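Local structure of CaaX farnesyltransferase alpha subunit Ram2 (Aspergillus fumigatus, 4L9P) at residues A73-G78 with V90-R94; E146-M151 with Y166-L170; A283-V287 with A306-L310. The protein forms the alpha subunit of a protein farnesyltransferase, which, with its beta subunit, probably transfers farnesyl groups to CaaX-motif proteins. The protein carries 1 engineered substitution. All blocks are in the same frame, centred on the assembly; numbering follows the deposited sequence.

Contact 1: residues A73-G78 with V90-R94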
loop_
_atom_site.group_PDB
_atom_site.type_symbol
_atom_site.label_atom_id
_atom_site.label_comp_id
_atom_site.label_asym_id
_atom_site.label_seq_id
_atom_site.Cartn_x
_atom_site.Cartn_y
_atom_site.Cartn_z
ATOM N N ALA A 73 -18.153 -13.918 -27.969
ATOM C CA ALA A 73 -17.362 -12.942 -27.206
ATOM C C ALA A 73 -17.089 -13.475 -25.820
ATOM O O ALA A 73 -15.967 -13.285 -25.289
ATOM C CB ALA A 73 -18.110 -11.601 -27.147
ATOM N N LEU A 74 -18.068 -14.135 -25.220
ATOM C CA LEU A 74 -17.851 -14.714 -23.896
ATOM C C LEU A 74 -16.721 -15.764 -23.928
ATOM O O LEU A 74 -15.805 -15.745 -23.098
ATOM C CB LEU A 74 -19.171 -15.266 -23.324
ATOM C CG LEU A 74 -19.097 -15.863 -21.902
ATOM C CD1 LEU A 74 -18.741 -14.756 -20.862
ATOM C CD2 LEU A 74 -20.445 -16.539 -21.569
ATOM N N ARG A 75 -16.731 -16.667 -24.892
ATOM C CA ARG A 75 -15.669 -17.669 -25.070
ATOM C C ARG A 75 -14.308 -16.995 -25.329
ATOM O O ARG A 75 -13.287 -17.377 -24.736
ATOM C CB ARG A 75 -15.990 -18.583 -26.258
ATOM C CG ARG A 75 -17.127 -19.546 -26.006
ATOM C CD ARG A 75 -17.174 -20.677 -27.095
ATOM N NE ARG A 75 -17.036 -20.190 -28.479
ATOM C CZ ARG A 75 -18.043 -19.787 -29.261
ATOM N NH1 ARG A 75 -19.309 -19.834 -28.833
ATOM N NH2 ARG A 75 -17.773 -19.363 -30.498
ATOM N N LEU A 76 -14.323 -15.893 -26.063
ATOM C CA LEU A 76 -13.088 -15.154 -26.335
ATOM C C LEU A 76 -12.501 -14.606 -25.008
ATOM O O LEU A 76 -11.287 -14.656 -24.770
ATOM C CB LEU A 76 -13.407 -13.973 -27.263
ATOM C CG LEU A 76 -12.234 -13.014 -27.525
ATOM C CD1 LEU A 76 -10.975 -13.707 -28.082
ATOM C CD2 LEU A 76 -12.655 -11.868 -28.437
ATOM N N THR A 77 -13.358 -14.043 -24.178
ATOM C CA THR A 77 -12.835 -13.550 -22.885
ATOM C C THR A 77 -12.233 -14.683 -22.046
ATOM O O THR A 77 -11.216 -14.457 -21.391
ATOM C CB THR A 77 -13.900 -12.817 -22.047
ATOM O OG1 THR A 77 -14.946 -13.702 -21.565
ATOM C CG2 THR A 77 -14.457 -11.580 -22.763
ATOM N N GLY A 78 -12.805 -15.870 -22.072
ATOM C CA GLY A 78 -12.249 -16.978 -21.312
ATOM C C GLY A 78 -10.894 -17.400 -21.883
ATOM O O GLY A 78 -9.966 -17.757 -21.116
ATOM N N VAL A 90 -10.437 -7.350 -19.869
ATOM C CA VAL A 90 -11.241 -8.489 -20.378
ATOM C C VAL A 90 -12.181 -9.012 -19.293
ATOM O O VAL A 90 -13.288 -9.468 -19.586
ATOM C CB VAL A 90 -10.331 -9.592 -20.922
ATOM C CG1 VAL A 90 -9.667 -10.395 -19.848
ATOM C CG2 VAL A 90 -11.166 -10.579 -21.788
ATOM N N TRP A 91 -11.802 -8.917 -18.003
ATOM C CA TRP A 91 -12.723 -9.364 -16.948
ATOM C C TRP A 91 -13.946 -8.452 -16.855
ATOM O O TRP A 91 -15.074 -8.923 -16.646
ATOM C CB TRP A 91 -11.990 -9.293 -15.582
ATOM C CG TRP A 91 -11.032 -10.376 -15.347
ATOM C CD1 TRP A 91 -9.637 -10.366 -15.528
ATOM C CD2 TRP A 91 -11.360 -11.680 -14.900
ATOM N NE1 TRP A 91 -9.112 -11.606 -15.194
ATOM C CE2 TRP A 91 -10.152 -12.423 -14.808
ATOM C CE3 TRP A 91 -12.566 -12.317 -14.596
ATOM C CZ2 TRP A 91 -10.128 -13.729 -14.345
ATOM C CZ3 TRP A 91 -12.525 -13.635 -14.141
ATOM C CH2 TRP A 91 -11.325 -14.325 -14.007
ATOM N N ILE A 92 -13.725 -7.145 -16.950
ATOM C CA ILE A 92 -14.867 -6.251 -16.881
ATOM C C ILE A 92 -15.817 -6.465 -18.069
ATOM O O ILE A 92 -17.050 -6.496 -17.889
ATOM C CB ILE A 92 -14.381 -4.788 -16.853
ATOM C CG1 ILE A 92 -13.618 -4.588 -15.523
ATOM C CG2 ILE A 92 -15.543 -3.778 -17.013
ATOM C CD1 ILE A 92 -12.734 -3.499 -15.573
ATOM N N TYR A 93 -15.256 -6.671 -19.269
ATOM C CA TYR A 93 -16.093 -6.942 -20.432
ATOM C C TYR A 93 -16.816 -8.305 -20.256
ATOM O O TYR A 93 -18.004 -8.419 -20.559
ATOM C CB TYR A 93 -15.196 -6.926 -21.660
ATOM C CG TYR A 93 -15.904 -7.207 -22.948
ATOM C CD1 TYR A 93 -16.994 -6.509 -23.316
ATOM C CD2 TYR A 93 -15.417 -8.215 -23.795
ATOM C CE1 TYR A 93 -17.665 -6.804 -24.585
ATOM C CE2 TYR A 93 -16.008 -8.514 -24.996
ATOM C CZ TYR A 93 -17.134 -7.807 -25.397
ATOM O OH TYR A 93 -17.696 -8.168 -26.622
ATOM N N ARG A 94 -16.138 -9.321 -19.731
ATOM C CA ARG A 94 -16.784 -10.602 -19.450
ATOM C C ARG A 94 -17.999 -10.421 -18.560
ATOM O O ARG A 94 -19.046 -10.990 -18.844
ATOM C CB ARG A 94 -15.767 -11.599 -18.827
ATOM C CG ARG A 94 -16.378 -12.933 -18.495
ATOM C CD ARG A 94 -15.314 -13.926 -17.969
ATOM N NE ARG A 94 -15.927 -15.238 -17.740
ATOM C CZ ARG A 94 -15.937 -16.210 -18.639
ATOM N NH1 ARG A 94 -15.399 -15.997 -19.834
ATOM N NH2 ARG A 94 -16.516 -17.377 -18.332
#
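Thr77 and Arg94 meet through one hydrogen bond, from NH1 of Arg94 to OG1 of Thr77 at 2.9 Å, bent to 140° at the hydrogen and with the oxygen lying somewhat out of the guanidinium plane. The same hydroxyl donates to Leu74 O at 2.7 Å, so a single oxygen accepts from the neighbouring helix and donates to its own. Its place between the backbone N and the carbonyl carbon (chi1 68°) puts OG1 where both bonds can form, with CG2 anti to the carbonyl carbon, 3.6 Å from Tyr93 CD2. Val90 CG2 packs on Thr77 CB at 3.5 Å. Leu74 CD1 lies over one face of the guanidinium, 3.7 Å from NH1 of Arg94, and Tyr93 OH touches Ala73 CB.

A second shell positions these groups. Glu108 forms a salt bridge with NH2 of Arg94, Trp111 adds a cation-pi contact, and Tyr93 OH is hydrogen-bonded to Glu68 O.

Helices 71-83 and 88-100 form the antiparallel hairpin of a prenyltransferase alpha-subunit repeat, of the TPR clan, with the two segments at 150°. Helix 51-65 packs against Tyr93 and Leu76, while Ile92 reaches Cys244 of the beta subunit.

Contact 2: residues E146-M151 with Y166-L170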
loop_
_atom_site.group_PDB
_atom_site.type_symbol
_atom_site.label_atom_id
_atom_site.label_comp_id
_atom_site.label_asym_id
_atom_site.label_seq_id
_atom_site.Cartn_x
_atom_site.Cartn_y
_atom_site.Cartn_z
ATOM N N GLU A 146 -19.908 -21.861 -0.553
ATOM C CA GLU A 146 -19.066 -20.657 -0.764
ATOM C C GLU A 146 -18.029 -20.555 0.353
ATOM O O GLU A 146 -16.814 -20.275 0.066
ATOM C CB GLU A 146 -19.963 -19.402 -0.749
ATOM C CG GLU A 146 -19.176 -18.090 -0.935
ATOM C CD GLU A 146 -18.603 -17.923 -2.309
ATOM O OE1 GLU A 146 -18.741 -18.808 -3.188
ATOM O OE2 GLU A 146 -17.898 -16.908 -2.547
ATOM N N GLN A 147 -18.394 -20.691 1.629
ATOM C CA GLN A 147 -17.381 -20.596 2.729
ATOM C C GLN A 147 -16.322 -21.700 2.570
ATOM O O GLN A 147 -15.112 -21.446 2.764
ATOM C CB GLN A 147 -18.081 -20.639 4.103
ATOM C CG GLN A 147 -18.894 -19.373 4.374
ATOM C CD GLN A 147 -19.842 -19.554 5.520
ATOM O OE1 GLN A 147 -20.481 -20.609 5.653
ATOM N NE2 GLN A 147 -19.951 -18.543 6.391
ATOM N N ASP A 148 -16.720 -22.887 2.157
ATOM C CA ASP A 148 -15.736 -23.947 1.955
ATOM C C ASP A 148 -14.749 -23.607 0.835
ATOM O O ASP A 148 -13.567 -23.948 0.940
ATOM C CB ASP A 148 -16.451 -25.277 1.565
ATOM C CG ASP A 148 -17.001 -26.008 2.768
ATOM O OD1 ASP A 148 -16.966 -25.494 3.891
ATOM O OD2 ASP A 148 -17.503 -27.120 2.584
ATOM N N PHE A 149 -15.215 -22.967 -0.235
ATOM C CA PHE A 149 -14.281 -22.578 -1.276
ATOM C C PHE A 149 -13.264 -21.583 -0.705
ATOM O O PHE A 149 -12.037 -21.663 -1.020
ATOM C CB PHE A 149 -14.966 -21.932 -2.504
ATOM C CG PHE A 149 -13.962 -21.655 -3.577
ATOM C CD1 PHE A 149 -13.355 -22.730 -4.216
ATOM C CD2 PHE A 149 -13.557 -20.372 -3.865
ATOM C CE1 PHE A 149 -12.317 -22.523 -5.116
ATOM C CE2 PHE A 149 -12.550 -20.133 -4.840
ATOM C CZ PHE A 149 -11.914 -21.213 -5.426
ATOM N N LEU A 150 -13.709 -20.600 0.090
ATOM C CA LEU A 150 -12.754 -19.644 0.638
ATOM C C LEU A 150 -11.752 -20.418 1.522
ATOM O O LEU A 150 -10.538 -20.078 1.502
ATOM C CB LEU A 150 -13.462 -18.587 1.480
ATOM C CG LEU A 150 -14.491 -17.816 0.640
ATOM C CD1 LEU A 150 -15.058 -16.705 1.526
ATOM C CD2 LEU A 150 -13.923 -17.272 -0.670
ATOM N N MET A 151 -12.174 -21.446 2.258
ATOM C CA MET A 151 -11.216 -22.227 3.031
ATOM C C MET A 151 -10.275 -23.060 2.177
ATOM O O MET A 151 -9.135 -23.290 2.615
ATOM C CB MET A 151 -11.944 -23.125 4.024
ATOM C CG MET A 151 -12.689 -22.296 5.104
ATOM S SD MET A 151 -11.612 -21.216 6.065
ATOM C CE MET A 151 -11.067 -22.367 7.332
ATOM N N TYR A 166 -12.432 -10.150 0.053
ATOM C CA TYR A 166 -13.726 -10.682 -0.456
ATOM C C TYR A 166 -14.547 -11.217 0.706
ATOM O O TYR A 166 -15.789 -10.978 0.760
ATOM C CB TYR A 166 -13.430 -11.751 -1.463
ATOM C CG TYR A 166 -14.748 -12.467 -1.900
ATOM C CD1 TYR A 166 -15.619 -11.886 -2.859
ATOM C CD2 TYR A 166 -15.131 -13.642 -1.257
ATOM C CE1 TYR A 166 -16.813 -12.527 -3.188
ATOM C CE2 TYR A 166 -16.338 -14.266 -1.575
ATOM C CZ TYR A 166 -17.145 -13.676 -2.547
ATOM O OH TYR A 166 -18.325 -14.290 -2.931
ATOM N N ARG A 167 -13.943 -11.926 1.647
ATOM C CA ARG A 167 -14.748 -12.502 2.725
ATOM C C ARG A 167 -15.346 -11.398 3.612
ATOM O O ARG A 167 -16.472 -11.565 4.107
ATOM C CB ARG A 167 -13.923 -13.522 3.546
ATOM C CG ARG A 167 -14.861 -14.446 4.401
ATOM C CD ARG A 167 -14.123 -15.611 5.028
ATOM N NE ARG A 167 -15.116 -16.479 5.646
ATOM C CZ ARG A 167 -14.980 -17.780 5.854
ATOM N NH1 ARG A 167 -13.842 -18.395 5.545
ATOM N NH2 ARG A 167 -16.041 -18.460 6.339
ATOM N N HIS A 168 -14.657 -10.252 3.789
ATOM C CA HIS A 168 -15.280 -9.155 4.547
ATOM C C HIS A 168 -16.512 -8.666 3.770
ATOM O O HIS A 168 -17.580 -8.458 4.397
ATOM C CB HIS A 168 -14.286 -7.963 4.597
ATOM C CG HIS A 168 -14.912 -6.701 5.079
ATOM N ND1 HIS A 168 -14.949 -6.387 6.421
ATOM C CD2 HIS A 168 -15.625 -5.729 4.435
ATOM C CE1 HIS A 168 -15.637 -5.258 6.591
ATOM N NE2 HIS A 168 -16.060 -4.834 5.409
ATOM N N TRP A 169 -16.403 -8.501 2.451
ATOM C CA TRP A 169 -17.551 -8.062 1.657
ATOM C C TRP A 169 -18.689 -9.095 1.800
ATOM O O TRP A 169 -19.878 -8.700 1.924
ATOM C CB TRP A 169 -17.126 -7.904 0.168
ATOM C CG TRP A 169 -18.321 -7.657 -0.686
ATOM C CD1 TRP A 169 -18.959 -6.453 -0.940
ATOM C CD2 TRP A 169 -19.126 -8.659 -1.276
ATOM N NE1 TRP A 169 -20.081 -6.658 -1.679
ATOM C CE2 TRP A 169 -20.230 -8.002 -1.900
ATOM C CE3 TRP A 169 -19.011 -10.048 -1.363
ATOM C CZ2 TRP A 169 -21.231 -8.713 -2.586
ATOM C CZ3 TRP A 169 -20.049 -10.749 -2.023
ATOM C CH2 TRP A 169 -21.122 -10.064 -2.618
ATOM N N LEU A 170 -18.364 -10.389 1.745
ATOM C CA LEU A 170 -19.388 -11.439 1.802
ATOM C C LEU A 170 -20.114 -11.358 3.124
ATOM O O LEU A 170 -21.390 -11.508 3.157
ATOM C CB LEU A 170 -18.686 -12.776 1.630
ATOM C CG LEU A 170 -19.622 -13.990 1.579
ATOM C CD1 LEU A 170 -20.271 -14.081 0.188
ATOM C CD2 LEU A 170 -18.790 -15.245 1.877
#
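Glu146 and Tyr166 supply the polar link of this contact: Tyr166 OH donates to Glu146 OE2 at 2.7 Å. The two side chains arrive from opposite directions, with carboxylate and ring planes 66° apart, and the hydroxyl meets OE2 from above the carboxylate plane, 40° out of it. A bend at chi2 (69°) turns the carboxylate of Glu146 across toward the phenol. OE2 is also in a salt bridge with Arg129 of helix 123-133, so two donors grip this buried oxygen, and their combined pull would be expected to favour the charged carboxylate.

Next to this pair the packing is close and apolar. Leu150 spreads its two methyls over three partners: CD2 approaches Tyr166 CD2 at 3.9 Å, while CD1 lies against the extended chain of Arg167, 3.7 Å from its CG. Leu170 CD2 completes the patch, 4.0 Å from Leu150 CD1 and touching Glu146 CG as well.

Helices 146-156 and 161-174 are the two arms of another antiparallel hairpin, within a prenyltransferase alpha-subunit repeat of the TPR clan. The segment axes are 11.8 Å apart at closest, a spacing that the long side chains bridge.

Around the far end of Arg167 the contact is still buried but polar, and held from outside. Gln147 CG comes within 3.6 Å of Arg167 NH2, the two side chains crossing at about a right angle. Salt bridges run from NH2 to Asp185 and Glu182 of helix 180-192; Glu182 also accepts from Gln147 NE2. The solvent side belongs to Met151, which is partly exposed: its SD sits at the guanidinium edge, 3.6 Å from Arg167 NH1, and its side chain rests on Arg181, Asp185 and Leu189.

Contact 3: residues A283-V287 with A306-L310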
loop_
_atom_site.group_PDB
_atom_site.type_symbol
_atom_site.label_atom_id
_atom_site.label_comp_id
_atom_site.label_asym_id
_atom_site.label_seq_id
_atom_site.Cartn_x
_atom_site.Cartn_y
_atom_site.Cartn_z
ATOM N N ALA A 283 -0.385 -8.307 32.126
ATOM C CA ALA A 283 0.836 -7.839 31.469
ATOM C C ALA A 283 2.032 -8.043 32.399
ATOM O O ALA A 283 3.059 -8.522 31.964
ATOM C CB ALA A 283 0.720 -6.357 31.070
ATOM N N ARG A 284 1.892 -7.702 33.684
ATOM C CA ARG A 284 2.998 -7.905 34.627
ATOM C C ARG A 284 3.429 -9.364 34.709
ATOM O O ARG A 284 4.594 -9.651 35.043
ATOM C CB ARG A 284 2.585 -7.470 36.032
ATOM C CG ARG A 284 2.287 -6.010 36.184
ATOM C CD ARG A 284 1.898 -5.675 37.647
ATOM N NE ARG A 284 3.074 -5.207 38.366
ATOM C CZ ARG A 284 3.567 -5.696 39.517
ATOM N NH1 ARG A 284 2.999 -6.728 40.152
ATOM N NH2 ARG A 284 4.665 -5.144 40.032
ATOM N N SER A 285 2.502 -10.303 34.486
ATOM C CA SER A 285 2.868 -11.722 34.601
ATOM C C SER A 285 3.959 -12.161 33.599
ATOM O O SER A 285 4.561 -13.221 33.790
ATOM C CB SER A 285 1.637 -12.642 34.506
ATOM O OG SER A 285 1.096 -12.708 33.186
ATOM N N PHE A 286 4.198 -11.369 32.546
ATOM C CA PHE A 286 5.200 -11.705 31.537
ATOM C C PHE A 286 6.511 -10.983 31.805
ATOM O O PHE A 286 7.461 -11.101 31.027
ATOM C CB PHE A 286 4.699 -11.369 30.120
ATOM C CG PHE A 286 3.468 -12.114 29.756
ATOM C CD1 PHE A 286 3.536 -13.425 29.340
ATOM C CD2 PHE A 286 2.218 -11.532 29.927
ATOM C CE1 PHE A 286 2.321 -14.157 29.043
ATOM C CE2 PHE A 286 1.043 -12.223 29.647
ATOM C CZ PHE A 286 1.095 -13.538 29.192
ATOM N N VAL A 287 6.569 -10.213 32.894
ATOM C CA VAL A 287 7.714 -9.339 33.131
ATOM C C VAL A 287 8.092 -9.542 34.573
ATOM O O VAL A 287 7.529 -8.871 35.426
ATOM C CB VAL A 287 7.392 -7.809 32.804
ATOM C CG1 VAL A 287 8.625 -6.937 32.976
ATOM C CG2 VAL A 287 6.817 -7.639 31.362
ATOM N N ALA A 306 3.950 -7.027 26.417
ATOM C CA ALA A 306 3.601 -6.810 27.827
ATOM C C ALA A 306 4.307 -5.579 28.359
ATOM O O ALA A 306 3.703 -4.808 29.079
ATOM C CB ALA A 306 3.931 -8.028 28.613
ATOM N N ILE A 307 5.559 -5.374 27.955
ATOM C CA ILE A 307 6.291 -4.185 28.416
ATOM C C ILE A 307 5.642 -2.931 27.825
ATOM O O ILE A 307 5.447 -1.913 28.550
ATOM C CB ILE A 307 7.787 -4.233 27.991
ATOM C CG1 ILE A 307 8.477 -5.483 28.540
ATOM C CG2 ILE A 307 8.546 -2.967 28.407
ATOM C CD1 ILE A 307 9.901 -5.602 28.049
ATOM N N GLU A 308 5.274 -2.954 26.525
ATOM C CA GLU A 308 4.646 -1.763 25.941
ATOM C C GLU A 308 3.283 -1.493 26.571
ATOM O O GLU A 308 2.894 -0.337 26.800
ATOM C CB GLU A 308 4.469 -1.999 24.467
ATOM C CG GLU A 308 3.909 -0.757 23.763
ATOM C CD GLU A 308 3.690 -1.079 22.309
ATOM O OE1 GLU A 308 3.664 -2.311 21.984
ATOM O OE2 GLU A 308 3.539 -0.145 21.487
ATOM N N TRP A 309 2.563 -2.567 26.891
ATOM C CA TRP A 309 1.272 -2.421 27.562
ATOM C C TRP A 309 1.449 -1.715 28.902
ATOM O O TRP A 309 0.708 -0.762 29.232
ATOM C CB TRP A 309 0.663 -3.804 27.790
ATOM C CG TRP A 309 -0.779 -3.773 28.141
ATOM C CD1 TRP A 309 -1.333 -3.394 29.326
ATOM C CD2 TRP A 309 -1.857 -4.136 27.280
ATOM N NE1 TRP A 309 -2.710 -3.517 29.256
ATOM C CE2 TRP A 309 -3.052 -3.957 28.000
ATOM C CE3 TRP A 309 -1.920 -4.604 25.948
ATOM C CZ2 TRP A 309 -4.304 -4.234 27.442
ATOM C CZ3 TRP A 309 -3.165 -4.888 25.388
ATOM C CH2 TRP A 309 -4.337 -4.703 26.133
ATOM N N LEU A 310 2.437 -2.183 29.675
ATOM C CA LEU A 310 2.730 -1.541 30.972
ATOM C C LEU A 310 3.148 -0.069 30.811
ATOM O O LEU A 310 2.754 0.769 31.621
ATOM C CB LEU A 310 3.791 -2.342 31.746
ATOM C CG LEU A 310 3.232 -3.690 32.200
ATOM C CD1 LEU A 310 4.320 -4.621 32.733
ATOM C CD2 LEU A 310 2.033 -3.578 33.176
#
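The backbone of 283-287 forms a type I beta turn from Arg284 to Val287, coming closest to helix 304-317 where the CA atoms of Ala283 and Ala306 are 4.7 Å apart. A short helix and its type I turn lie against a longer helix in the all-helical alpha subunit of a protein prenyltransferase, joined through apolar groups.

Two alanines permit the close approach. Ala306 CB faces the turn, 3.7 Å from Phe286 CB, and also meets the backbone carbonyl oxygen of Ala283. On the other segment, Ala283 CB is received by Leu310, 3.7 Å from its CD2, and by the indole of Trp309, whose CD1 is 4.0 Å away. That indole is fixed from outside: NE1 is hydrogen-bonded to Leu276 O and the ring stacks on Trp279. Phe286 turns its ring toward Phe282, which it meets edge-to-face, and touches Ile252 and Leu253 of helix 238-254. Ile307 and Leu310 also pack on Met330 of helix 323-338.

Arg284 and Val287 are the exposed members. Arg284 sets out away from the helix, yet its CG reaches Leu310 CD2 at 3.9 Å. Val287, the last residue modelled before the gap at 288-299, places CG2 anti to its carbonyl carbon, and this one methyl touches Ala306 CB, Leu310 CD1 and Ile307 CG1, the last at 3.9 Å.

From the N terminus the three contacts follow in series, each closing its own loop before the next opens; none nests or crosses. Contact 1 closes the turn between helices 71-83 and 88-100, a loop of 11 residues that are mostly helix. Contact 2 does the same for helices 146-156 and 161-174 in another repeat, its centre about 24 Å from that of contact 1. Contact 3 spans 18 intervening residues, including the unmodelled 288-299, and ties helix 280-284 to helix 304-317. Its centre is about 56 Å from that of contact 1, so contacts 1 and 3 lie far out on opposite sides of the chain's centre and contact 2 nearer to it.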